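Local coordinates for protein nitroalkane oxidase (Podospora anserina, PDB 3MKH) that oxidises nitroalkanes to aldehydes or ketones with release of nitrite, using FAD and molecular oxygen and forming hydrogen peroxide, at residues Ala18-Ala22 against Leu81-Cys85; Asp183-Cys189 against Val206-Thr212; Asp271-Val275 against Arg349-Leu353; Tyr51-Ser56 against Gly124-Leu129; Phe289-Leu293 against Leu317-Lys321. All coordinates share one frame; numbering follows the deposited sequence.

Interaction 1: Ala18-Ala22 against Leu81-Cys85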
# COMPACT_ATOMS: atom_id res chain seq x y z
N ALA A 18 33.52 -8.45 6.64
CA ALA A 18 32.49 -8.64 5.61
C ALA A 18 32.72 -7.69 4.43
O ALA A 18 32.62 -8.09 3.27
CB ALA A 18 31.10 -8.43 6.21
N ARG A 19 33.02 -6.43 4.73
CA ARG A 19 33.31 -5.45 3.68
C ARG A 19 34.46 -5.93 2.80
O ARG A 19 34.41 -5.88 1.56
CB ARG A 19 33.64 -4.09 4.28
CG ARG A 19 32.49 -3.42 5.03
CD ARG A 19 32.96 -2.10 5.65
NE ARG A 19 33.19 -1.09 4.63
CZ ARG A 19 34.39 -0.63 4.30
NH1 ARG A 19 35.47 -1.05 4.94
NH2 ARG A 19 34.50 0.28 3.34
N SER A 20 35.52 -6.42 3.45
CA SER A 20 36.70 -6.89 2.75
C SER A 20 36.43 -8.16 1.91
O SER A 20 36.85 -8.27 0.75
CB SER A 20 37.84 -7.13 3.75
OG SER A 20 39.03 -7.53 3.10
N LEU A 21 35.72 -9.11 2.50
CA LEU A 21 35.36 -10.33 1.77
C LEU A 21 34.52 -10.03 0.53
O LEU A 21 34.79 -10.54 -0.58
CB LEU A 21 34.56 -11.25 2.68
CG LEU A 21 34.39 -12.61 2.01
CD1 LEU A 21 35.48 -13.54 2.52
CD2 LEU A 21 33.01 -13.18 2.26
N ALA A 22 33.50 -9.20 0.70
CA ALA A 22 32.60 -8.87 -0.40
C ALA A 22 33.38 -8.21 -1.51
O ALA A 22 33.26 -8.57 -2.68
CB ALA A 22 31.47 -7.98 0.07
N LEU A 81 27.21 -9.98 8.24
CA LEU A 81 27.92 -10.47 7.06
C LEU A 81 26.99 -10.52 5.85
O LEU A 81 27.33 -10.05 4.75
CB LEU A 81 28.51 -11.85 7.34
CG LEU A 81 29.06 -12.60 6.12
CD1 LEU A 81 30.28 -11.88 5.57
CD2 LEU A 81 29.42 -14.03 6.49
N VAL A 82 25.82 -11.11 6.03
CA VAL A 82 24.88 -11.30 4.93
C VAL A 82 24.40 -9.97 4.33
O VAL A 82 24.29 -9.84 3.10
CB VAL A 82 23.67 -12.17 5.36
CG1 VAL A 82 22.60 -12.15 4.30
CG2 VAL A 82 24.13 -13.60 5.62
N GLU A 83 24.12 -8.98 5.18
CA GLU A 83 23.69 -7.67 4.70
C GLU A 83 24.76 -7.06 3.80
O GLU A 83 24.48 -6.58 2.70
CB GLU A 83 23.35 -6.71 5.87
CG GLU A 83 23.07 -5.26 5.39
CD GLU A 83 23.01 -4.21 6.52
OE1 GLU A 83 22.89 -4.60 7.70
OE2 GLU A 83 23.09 -2.99 6.21
N GLU A 84 26.00 -7.06 4.28
CA GLU A 84 27.09 -6.50 3.51
C GLU A 84 27.25 -7.24 2.17
O GLU A 84 27.37 -6.61 1.11
CB GLU A 84 28.40 -6.53 4.32
CG GLU A 84 29.62 -6.02 3.53
CD GLU A 84 29.48 -4.58 3.05
OE1 GLU A 84 28.69 -3.79 3.63
OE2 GLU A 84 30.16 -4.23 2.07
N CYS A 85 27.26 -8.58 2.20
CA CYS A 85 27.46 -9.34 0.97
C CYS A 85 26.36 -9.09 -0.05
O CYS A 85 26.65 -8.89 -1.24
CB CYS A 85 27.59 -10.84 1.25
SG CYS A 85 29.10 -11.25 2.11
O HOH W 1 32.50 -4.20 0.60

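Interaction 2: Asp183-Cys189 against Val206-Thr212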
# COMPACT_ATOMS: atom_id res chain seq x y z
N ASP A 183 28.99 -32.40 -2.60
CA ASP A 183 29.67 -33.15 -1.54
C ASP A 183 28.73 -33.68 -0.46
O ASP A 183 28.89 -34.82 -0.00
CB ASP A 183 30.74 -32.29 -0.87
CG ASP A 183 31.74 -31.74 -1.88
OD1 ASP A 183 32.88 -32.24 -1.92
OD2 ASP A 183 31.39 -30.79 -2.62
N LEU A 184 27.79 -32.86 -0.02
CA LEU A 184 26.94 -33.25 1.10
C LEU A 184 25.53 -32.69 0.94
O LEU A 184 25.32 -31.50 1.05
CB LEU A 184 27.54 -32.76 2.41
CG LEU A 184 26.79 -33.20 3.66
CD1 LEU A 184 26.68 -34.72 3.66
CD2 LEU A 184 27.51 -32.72 4.93
N ALA A 185 24.56 -33.56 0.68
CA ALA A 185 23.17 -33.13 0.53
C ALA A 185 22.36 -33.64 1.72
O ALA A 185 22.45 -34.81 2.06
CB ALA A 185 22.58 -33.68 -0.78
N CYS A 186 21.59 -32.75 2.35
CA CYS A 186 20.61 -33.18 3.35
C CYS A 186 19.26 -33.35 2.66
O CYS A 186 18.59 -32.36 2.35
CB CYS A 186 20.49 -32.15 4.48
SG CYS A 186 21.97 -32.07 5.53
N VAL A 187 18.88 -34.60 2.40
CA VAL A 187 17.70 -34.86 1.58
C VAL A 187 16.50 -35.08 2.47
O VAL A 187 16.45 -36.02 3.28
CB VAL A 187 17.89 -36.04 0.63
CG1 VAL A 187 16.64 -36.25 -0.25
CG2 VAL A 187 19.11 -35.79 -0.24
N VAL A 188 15.53 -34.18 2.33
CA VAL A 188 14.30 -34.28 3.07
C VAL A 188 13.35 -35.15 2.27
O VAL A 188 13.06 -34.88 1.10
CB VAL A 188 13.69 -32.91 3.33
CG1 VAL A 188 12.43 -33.03 4.22
CG2 VAL A 188 14.73 -32.01 3.99
N CYS A 189 12.87 -36.20 2.91
CA CYS A 189 12.04 -37.15 2.20
C CYS A 189 11.03 -37.81 3.14
O CYS A 189 11.06 -37.60 4.36
CB CYS A 189 12.92 -38.21 1.53
SG CYS A 189 14.11 -38.96 2.66
N VAL A 206 8.34 -38.13 7.98
CA VAL A 206 9.38 -37.28 7.40
C VAL A 206 10.76 -37.51 8.01
O VAL A 206 10.90 -37.57 9.24
CB VAL A 206 8.99 -35.80 7.45
CG1 VAL A 206 10.11 -34.93 6.84
CG2 VAL A 206 7.71 -35.59 6.69
N MET A 207 11.75 -37.67 7.14
CA MET A 207 13.13 -37.93 7.52
C MET A 207 14.07 -36.94 6.86
O MET A 207 13.71 -36.29 5.88
CB MET A 207 13.57 -39.32 7.05
CG MET A 207 12.67 -40.48 7.40
SD MET A 207 13.24 -42.00 6.60
CE MET A 207 14.81 -42.26 7.41
N ILE A 208 15.29 -36.86 7.37
CA ILE A 208 16.39 -36.26 6.62
C ILE A 208 17.50 -37.29 6.50
O ILE A 208 17.95 -37.87 7.50
CB ILE A 208 16.93 -34.98 7.28
CG1 ILE A 208 15.80 -33.95 7.46
CG2 ILE A 208 18.09 -34.39 6.46
CD1 ILE A 208 16.24 -32.66 8.13
N ILE A 209 17.93 -37.55 5.27
CA ILE A 209 19.00 -38.53 5.03
C ILE A 209 20.12 -37.86 4.27
O ILE A 209 19.86 -37.18 3.27
CB ILE A 209 18.49 -39.74 4.21
CG1 ILE A 209 17.24 -40.33 4.88
CG2 ILE A 209 19.57 -40.80 4.06
CD1 ILE A 209 16.75 -41.61 4.25
N LEU A 210 21.35 -38.04 4.74
CA LEU A 210 22.51 -37.52 4.05
C LEU A 210 22.79 -38.30 2.78
O LEU A 210 22.60 -39.52 2.73
CB LEU A 210 23.75 -37.54 4.97
CG LEU A 210 23.61 -36.77 6.29
CD1 LEU A 210 24.92 -36.79 7.10
CD2 LEU A 210 23.11 -35.34 6.03
N VAL A 211 23.22 -37.59 1.75
CA VAL A 211 23.72 -38.19 0.51
C VAL A 211 24.99 -37.46 0.09
O VAL A 211 24.96 -36.25 -0.19
CB VAL A 211 22.68 -38.10 -0.63
CG1 VAL A 211 23.27 -38.65 -1.94
CG2 VAL A 211 21.41 -38.86 -0.26
N THR A 212 26.10 -38.19 0.03
CA THR A 212 27.38 -37.59 -0.33
C THR A 212 27.70 -37.91 -1.78
O THR A 212 27.11 -38.82 -2.37
CB THR A 212 28.54 -38.13 0.55
OG1 THR A 212 28.77 -39.52 0.27
CG2 THR A 212 28.21 -37.96 2.03

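Interaction 3: Asp271-Val275 against Arg349-Leu353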
# COMPACT_ATOMS: atom_id res chain seq x y z
N ASP A 271 13.96 -21.58 10.22
CA ASP A 271 13.78 -20.48 11.18
C ASP A 271 15.04 -19.59 11.26
O ASP A 271 14.94 -18.36 11.30
CB ASP A 271 13.45 -21.00 12.58
CG ASP A 271 12.04 -21.57 12.68
OD1 ASP A 271 11.19 -21.28 11.81
OD2 ASP A 271 11.79 -22.32 13.65
N GLY A 272 16.21 -20.22 11.30
CA GLY A 272 17.47 -19.49 11.25
C GLY A 272 17.64 -18.76 9.93
O GLY A 272 18.05 -17.60 9.88
N SER A 273 17.33 -19.45 8.84
CA SER A 273 17.51 -18.87 7.51
C SER A 273 16.59 -17.66 7.31
O SER A 273 16.94 -16.71 6.60
CB SER A 273 17.28 -19.91 6.41
OG SER A 273 15.92 -20.30 6.37
N ALA A 274 15.42 -17.70 7.93
CA ALA A 274 14.45 -16.60 7.87
C ALA A 274 15.07 -15.28 8.35
O ALA A 274 14.83 -14.21 7.78
CB ALA A 274 13.19 -16.94 8.69
N VAL A 275 15.85 -15.36 9.43
CA VAL A 275 16.53 -14.18 9.96
C VAL A 275 17.50 -13.64 8.91
O VAL A 275 17.59 -12.43 8.68
CB VAL A 275 17.30 -14.51 11.27
CG1 VAL A 275 18.12 -13.30 11.76
CG2 VAL A 275 16.34 -14.98 12.37
N ARG A 349 10.62 -17.81 17.42
CA ARG A 349 10.36 -18.23 16.07
C ARG A 349 9.49 -17.23 15.33
O ARG A 349 9.71 -16.93 14.15
CB ARG A 349 9.64 -19.57 16.17
CG ARG A 349 9.15 -20.11 14.91
CD ARG A 349 9.12 -21.61 15.02
NE ARG A 349 9.02 -22.09 13.67
CZ ARG A 349 7.89 -22.45 13.11
NH1 ARG A 349 6.76 -22.42 13.82
NH2 ARG A 349 7.89 -22.86 11.85
N GLU A 350 8.47 -16.70 16.02
CA GLU A 350 7.59 -15.71 15.41
C GLU A 350 8.35 -14.49 14.88
O GLU A 350 8.00 -13.93 13.84
CB GLU A 350 6.49 -15.25 16.38
CG GLU A 350 5.37 -14.48 15.66
CD GLU A 350 4.46 -13.67 16.59
OE1 GLU A 350 4.97 -13.10 17.58
OE2 GLU A 350 3.24 -13.60 16.31
N LEU A 351 9.37 -14.05 15.62
CA LEU A 351 10.16 -12.89 15.20
C LEU A 351 11.02 -13.20 13.97
O LEU A 351 11.18 -12.34 13.11
CB LEU A 351 11.03 -12.37 16.34
CG LEU A 351 10.28 -11.80 17.55
CD1 LEU A 351 11.26 -11.16 18.53
CD2 LEU A 351 9.21 -10.80 17.12
N ALA A 352 11.58 -14.40 13.91
CA ALA A 352 12.35 -14.80 12.73
C ALA A 352 11.46 -14.75 11.49
O ALA A 352 11.83 -14.15 10.50
CB ALA A 352 12.95 -16.20 12.90
N LEU A 353 10.31 -15.41 11.56
CA LEU A 353 9.31 -15.35 10.48
C LEU A 353 8.93 -13.91 10.11
O LEU A 353 8.82 -13.57 8.92
CB LEU A 353 8.06 -16.12 10.89
CG LEU A 353 8.26 -17.61 11.17
CD1 LEU A 353 7.09 -18.18 11.98
CD2 LEU A 353 8.44 -18.34 9.86

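Interaction 4: Tyr51-Ser56 against Gly124-Leu129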
# COMPACT_ATOMS: atom_id res chain seq x y z
N TYR A 51 34.85 -19.17 -4.81
CA TYR A 51 34.30 -19.94 -3.71
C TYR A 51 35.44 -20.61 -2.92
O TYR A 51 35.45 -20.59 -1.68
CB TYR A 51 33.31 -20.99 -4.24
CG TYR A 51 32.59 -21.83 -3.19
CD1 TYR A 51 33.23 -22.90 -2.57
CD2 TYR A 51 31.28 -21.57 -2.86
CE1 TYR A 51 32.58 -23.68 -1.64
CE2 TYR A 51 30.61 -22.36 -1.93
CZ TYR A 51 31.27 -23.41 -1.32
OH TYR A 51 30.61 -24.21 -0.40
N ALA A 52 36.42 -21.18 -3.63
CA ALA A 52 37.57 -21.78 -2.96
C ALA A 52 38.35 -20.75 -2.14
O ALA A 52 38.91 -21.07 -1.09
CB ALA A 52 38.50 -22.45 -3.99
N ALA A 53 38.39 -19.51 -2.62
CA ALA A 53 39.07 -18.44 -1.90
C ALA A 53 38.33 -18.11 -0.61
O ALA A 53 38.97 -17.81 0.41
CB ALA A 53 39.23 -17.19 -2.78
N ALA A 54 37.00 -18.15 -0.65
CA ALA A 54 36.17 -17.91 0.54
C ALA A 54 36.36 -19.03 1.54
O ALA A 54 36.39 -18.81 2.76
CB ALA A 54 34.68 -17.80 0.15
N VAL A 55 36.50 -20.25 1.03
CA VAL A 55 36.75 -21.39 1.88
C VAL A 55 38.09 -21.21 2.61
O VAL A 55 38.19 -21.42 3.84
CB VAL A 55 36.78 -22.70 1.10
CG1 VAL A 55 37.34 -23.83 1.99
CG2 VAL A 55 35.37 -23.06 0.59
N SER A 56 39.11 -20.81 1.85
CA SER A 56 40.44 -20.59 2.41
C SER A 56 40.45 -19.48 3.45
O SER A 56 41.24 -19.50 4.40
CB SER A 56 41.45 -20.31 1.30
OG SER A 56 42.72 -20.09 1.87
N GLY A 124 39.43 -26.03 5.78
CA GLY A 124 39.92 -24.75 5.28
C GLY A 124 40.48 -24.82 3.86
O GLY A 124 41.11 -23.87 3.39
N GLU A 125 40.26 -25.93 3.17
CA GLU A 125 40.69 -26.01 1.77
C GLU A 125 39.70 -26.71 0.83
O GLU A 125 38.67 -27.22 1.26
CB GLU A 125 42.09 -26.62 1.65
CG GLU A 125 42.25 -27.97 2.28
CD GLU A 125 43.73 -28.36 2.41
OE1 GLU A 125 44.07 -29.53 2.14
OE2 GLU A 125 44.54 -27.48 2.78
N GLY A 126 40.04 -26.73 -0.45
CA GLY A 126 39.13 -27.21 -1.48
C GLY A 126 37.92 -26.30 -1.62
O GLY A 126 37.95 -25.13 -1.26
N SER A 127 36.84 -26.86 -2.15
CA SER A 127 35.63 -26.10 -2.40
C SER A 127 34.40 -26.98 -2.25
O SER A 127 33.60 -27.08 -3.17
CB SER A 127 35.69 -25.48 -3.80
OG SER A 127 36.03 -26.47 -4.77
N PRO A 128 34.23 -27.60 -1.06
CA PRO A 128 33.10 -28.50 -0.85
C PRO A 128 31.77 -27.74 -0.83
O PRO A 128 31.71 -26.63 -0.30
CB PRO A 128 33.38 -29.11 0.53
CG PRO A 128 34.20 -28.05 1.25
CD PRO A 128 35.04 -27.41 0.16
N LEU A 129 30.73 -28.34 -1.40
CA LEU A 129 29.40 -27.75 -1.46
C LEU A 129 28.43 -28.62 -0.69
O LEU A 129 28.50 -29.85 -0.75
CB LEU A 129 28.92 -27.69 -2.91
CG LEU A 129 29.56 -26.65 -3.82
CD1 LEU A 129 29.25 -27.01 -5.27
CD2 LEU A 129 29.03 -25.28 -3.47
O HOH W 2 39.99 -23.57 -0.58
O HOH W 3 42.57 -21.80 5.17
O HOH W 4 43.51 -22.72 2.31

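Interaction 5: Phe289-Leu293 against Leu317-Lys321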
# COMPACT_ATOMS: atom_id res chain seq x y z
N PHE A 289 19.12 2.15 -2.09
CA PHE A 289 19.18 3.50 -1.55
C PHE A 289 20.50 4.18 -1.95
O PHE A 289 20.50 5.31 -2.43
CB PHE A 289 19.04 3.50 -0.03
CG PHE A 289 19.18 4.87 0.58
CD1 PHE A 289 18.07 5.69 0.73
CD2 PHE A 289 20.42 5.35 0.96
CE1 PHE A 289 18.20 6.97 1.28
CE2 PHE A 289 20.56 6.61 1.51
CZ PHE A 289 19.44 7.43 1.67
N ASP A 290 21.62 3.50 -1.74
CA ASP A 290 22.93 4.05 -2.08
C ASP A 290 23.07 4.41 -3.55
O ASP A 290 23.62 5.46 -3.88
CB ASP A 290 24.04 3.08 -1.71
CG ASP A 290 24.30 3.01 -0.19
OD1 ASP A 290 23.72 3.82 0.57
OD2 ASP A 290 25.09 2.15 0.22
N ALA A 291 22.61 3.53 -4.43
CA ALA A 291 22.72 3.78 -5.87
C ALA A 291 21.85 4.96 -6.32
O ALA A 291 22.26 5.76 -7.16
CB ALA A 291 22.38 2.51 -6.66
N ALA A 292 20.66 5.08 -5.76
CA ALA A 292 19.77 6.21 -6.07
C ALA A 292 20.32 7.54 -5.53
O ALA A 292 20.26 8.58 -6.21
CB ALA A 292 18.36 5.96 -5.53
N LEU A 293 20.85 7.51 -4.31
CA LEU A 293 21.44 8.69 -3.70
C LEU A 293 22.66 9.14 -4.51
O LEU A 293 22.85 10.32 -4.75
CB LEU A 293 21.84 8.42 -2.24
CG LEU A 293 22.28 9.62 -1.40
CD1 LEU A 293 21.13 10.58 -1.19
CD2 LEU A 293 22.80 9.14 -0.04
N LEU A 317 13.09 8.65 -1.76
CA LEU A 317 14.32 8.16 -1.13
C LEU A 317 14.23 8.05 0.39
O LEU A 317 14.68 7.06 0.97
CB LEU A 317 15.52 9.03 -1.48
CG LEU A 317 16.39 8.52 -2.61
CD1 LEU A 317 17.64 9.37 -2.72
CD2 LEU A 317 16.74 7.07 -2.33
N SER A 318 13.66 9.06 1.05
CA SER A 318 13.57 8.99 2.50
C SER A 318 12.62 7.86 2.91
O SER A 318 12.84 7.19 3.92
CB SER A 318 13.16 10.35 3.12
OG SER A 318 11.85 10.71 2.75
N GLY A 319 11.59 7.61 2.10
CA GLY A 319 10.72 6.47 2.34
C GLY A 319 11.50 5.16 2.33
O GLY A 319 11.34 4.32 3.22
N VAL A 320 12.34 4.97 1.32
CA VAL A 320 13.20 3.80 1.29
C VAL A 320 14.14 3.75 2.51
O VAL A 320 14.31 2.69 3.10
CB VAL A 320 14.04 3.74 -0.00
CG1 VAL A 320 15.06 2.60 0.10
CG2 VAL A 320 13.13 3.56 -1.23
N LYS A 321 14.74 4.88 2.87
CA LYS A 321 15.64 4.91 4.04
C LYS A 321 14.90 4.48 5.32
O LYS A 321 15.40 3.69 6.13
CB LYS A 321 16.24 6.30 4.22
CG LYS A 321 17.36 6.40 5.28
CD LYS A 321 18.50 5.46 4.96
CE LYS A 321 19.81 5.95 5.58
NZ LYS A 321 19.75 6.01 7.08

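Interaction 1: Ala18-Ala22 against Leu81-Cys85
Ala18 and Leu81 carry the apolar part of this helix pair. CB of Ala18 lies 3.6 Å from CD1 of Leu81. The leucine gets there because its CG stands anti to the backbone N (chi1 169°), which brings the branched end nearer helix 9-33. Leu21 adds a looser touch, with its CD2 4.4 Å from SG of Cys85. Ala22 rests its methyl against CA of Cys85.

Glu84 packs through its methylenes. Its CG is 3.6 Å from N of Arg19 and so lies against the backbone of helix 9-33. A bend at chi2 (60°) turns the carboxylate across the Arg19 chain, with Glu84 CD 3.8 Å from Arg19 CG. The two side chains are not paired by charge: Arg19 NE stays 5.1 Å from Glu84 OE2.

The polar link runs through water 1. It donates to O of Arg19 at 2.7 Å and to OE2 of Glu84 at 2.8 Å. The other carboxylate oxygen, OE1, makes a salt bridge with Arg286 of helix 262-298, and NH1 of Arg19 bonds to Gln16. The Arg286 bridge probably favours the ionised form of Glu84.

The segment axes come within 8.9 Å and cross at -39°, both running roughly the same way. This is helix-on-helix packing within the N-terminal helical domain of the acyl-CoA dehydrogenase fold, away from the FAD site.

Interaction 2: Asp183-Cys189 against Val206-Thr212
The carbonyl O of Cys189 is approached by two groups of the facing strand. N of Met207 donates to it over 2.9 Å, almost straight at 176°, and the CA-H of Val206 makes a further contact. The return bond, Cys189 N to Met207 O, is 3.1 Å long. Val187 with Ile209 and Ala185 with Val211 are likewise antiparallel hydrogen-bonded pairs. Between them lie the non-hydrogen-bonded pairs Cys186 with Leu210 and Val188 with Ile208.

On the face that bears Cys186, SG of Cys186 sits 3.5 Å from CD2 of Leu210, and its CB is 3.8 Å from CG2 of Ile208. Val188 and Ile208 lie side by side and point the same way. On the other face CG2 of Val187 meets CG2 of Val211 at 3.8 Å. The sulfur of Cys189 stands between its own backbone N and carbonyl carbon (chi1 51°), and reaches CD1 of Ile209 at 4.1 Å. Thr212 is the N-cap of helix 213-219, its side chain capping a backbone N there.

The pair belongs to the middle beta domain of the acyl-CoA dehydrogenase fold. Strand 130-133, which includes FAD-binding Val133, runs parallel along the other edge of 184-191, and strand 255-257 flanks 206-212. Ile106 of helix 90-109 covers Leu184, Cys186 and Leu210. Ile164 of strand 161-168 packs on Ile209 and Val211.

Interaction 3: Asp271-Val275 against Arg349-Leu353
Asp271 and Arg349 meet with their flat groups turned 51° apart. The carboxylate comes to the guanidinium edge, and the single N-H of NE is shared between its two oxygens. OD2 of Asp271 lies 2.8 Å from NE of Arg349 and is met on its syn side. OD1 of Asp271 is 3.0 Å from the same NE and makes a weak bond. Together they form a salt bridge. Arg349 is extended from CG to NE, which carries its guanidinium to the carboxylate. Second partners hold both groups: Tyr345 OH bonds to Asp271 OD2, and His409 ND1 takes NH2 of Arg349.

Beside the salt bridge the helices pack through small groups. CB of Ala352 points at the other helix, 3.3 Å from O of Asp271 and 3.6 Å from CG2 of Val275. CB of Ala274 faces back, 3.6 Å from O of Ala352.

Helices 262-298 and 345-374 belong to the C-terminal helical domain of the acyl-CoA dehydrogenase fold. The contact lies close to the active site. The side chain of Ala274 is about 5 Å from that of Asp399, the inferred proton acceptor, whose OD1 is hydrogen-bonded to Ser273 OG.

Interaction 4: Tyr51-Ser56 against Gly124-Leu129
Gly124 meets the last turn of helix 48-56 at Ser56. Its O lies 3.5 Å from CA of Ser56, in a CA-H...O contact. The same oxygen accepts from two waters: water 3 is shared with O of Ser56, and water 4 with OG of Ser56. Glu125 offers its backbone, with O 3.7 Å from CG1 of Val55. O of Gly126 is closer to that methyl at 3.6 Å, and water 2 joins this O to O of Ala52. Val55 thus sits over a row of peptide groups. This loop links the N-terminal helices of the acyl-CoA dehydrogenase fold to strand 130-133 of the beta domain. CB of Ser127 touches the helix, 3.8 Å from CD1 of Tyr51 and 4.1 Å from CB of Ala52, while its OG bonds to Gln48. O of Pro128 accepts the hydroxyl hydrogen of Tyr51, OH to O 2.7 Å, and lies near the ring plane at its edge. The donor is tilted 19° from the carbonyl plane. The OH of Tyr51 also bonds to Thr99. Leu129 lays CD2 obliquely against the phenol end, 3.6 Å from CZ of Tyr51, and its own side chain touches Trp177, which meets the Tyr51 ring edge-to-face.

Interaction 5: Phe289-Leu293 against Leu317-Lys321
Phe289 and Lys321 form the tight part of this contact together with Leu317. CD of Lys321 stands over the face of the Phe289 ring, 4.0 Å from the centroid and 12° off the normal, a CH-pi contact. CB of Lys321 is closer still to the ring rim, 3.6 Å from CE1 of Phe289. The lysine chain, bent at chi2 (58°), passes obliquely over the ring. Leu317 comes in at the edge. Its O lies near the ring plane, 3.5 Å from CE1 of Phe289. Its CD2 touches CD1 of Phe289 at 3.6 Å, and the two side chains cross at about a right angle. The same CD2 meets CB of Ala292 at 3.8 Å.

Elsewhere the packing is looser. CG1 of Val320 is 4.1 Å from CB of Phe289, and CD1 of Leu293 is 4.0 Å from CD1 of Leu317. The segment axes stay 10.4 Å apart and run antiparallel. All six touching residues are buried. The second subunit packs Tyr419 on Phe289, Leu293 and Lys321, and its Trp422 meets the Phe289 ring.

The ammonium group of Lys321 stands well above the Phe289 ring, too far for more than a weak cation-pi attraction. NZ is held instead by Glu325 of the same chain and, across the interface, by Glu350 and Ala421 O of the second subunit, whose Trp422 adds a cation-pi contact. The contact is therefore apolar in its alkyl part, while the charge is shared between Glu325 and Glu350 of the second subunit. These partners would probably keep the lysine protonated.

Overall arrangement
Interactions 1 and 4 belong to the N-terminal helical side of the fold, with nearest atoms about 5 Å apart. Interaction 4 touches interaction 2: Asp183 OD2 lies 2.8 Å from Leu129 N, a probable hydrogen bond. Interactions 3 and 5 share helix 262-298, with centres about 26 Å apart, and both touch the second subunit. They meet through it: Glu350 of one subunit pairs with Lys321 of the other. Interaction 3 lies next to Asp399, the inferred proton acceptor. In interaction 2 the side chain of Val188 is about 7 Å from a bound FAD. In interaction 5 that of Leu317 is about 9 Å from a bound FAD, not necessarily the same one. Interaction 1 lies away from these sites.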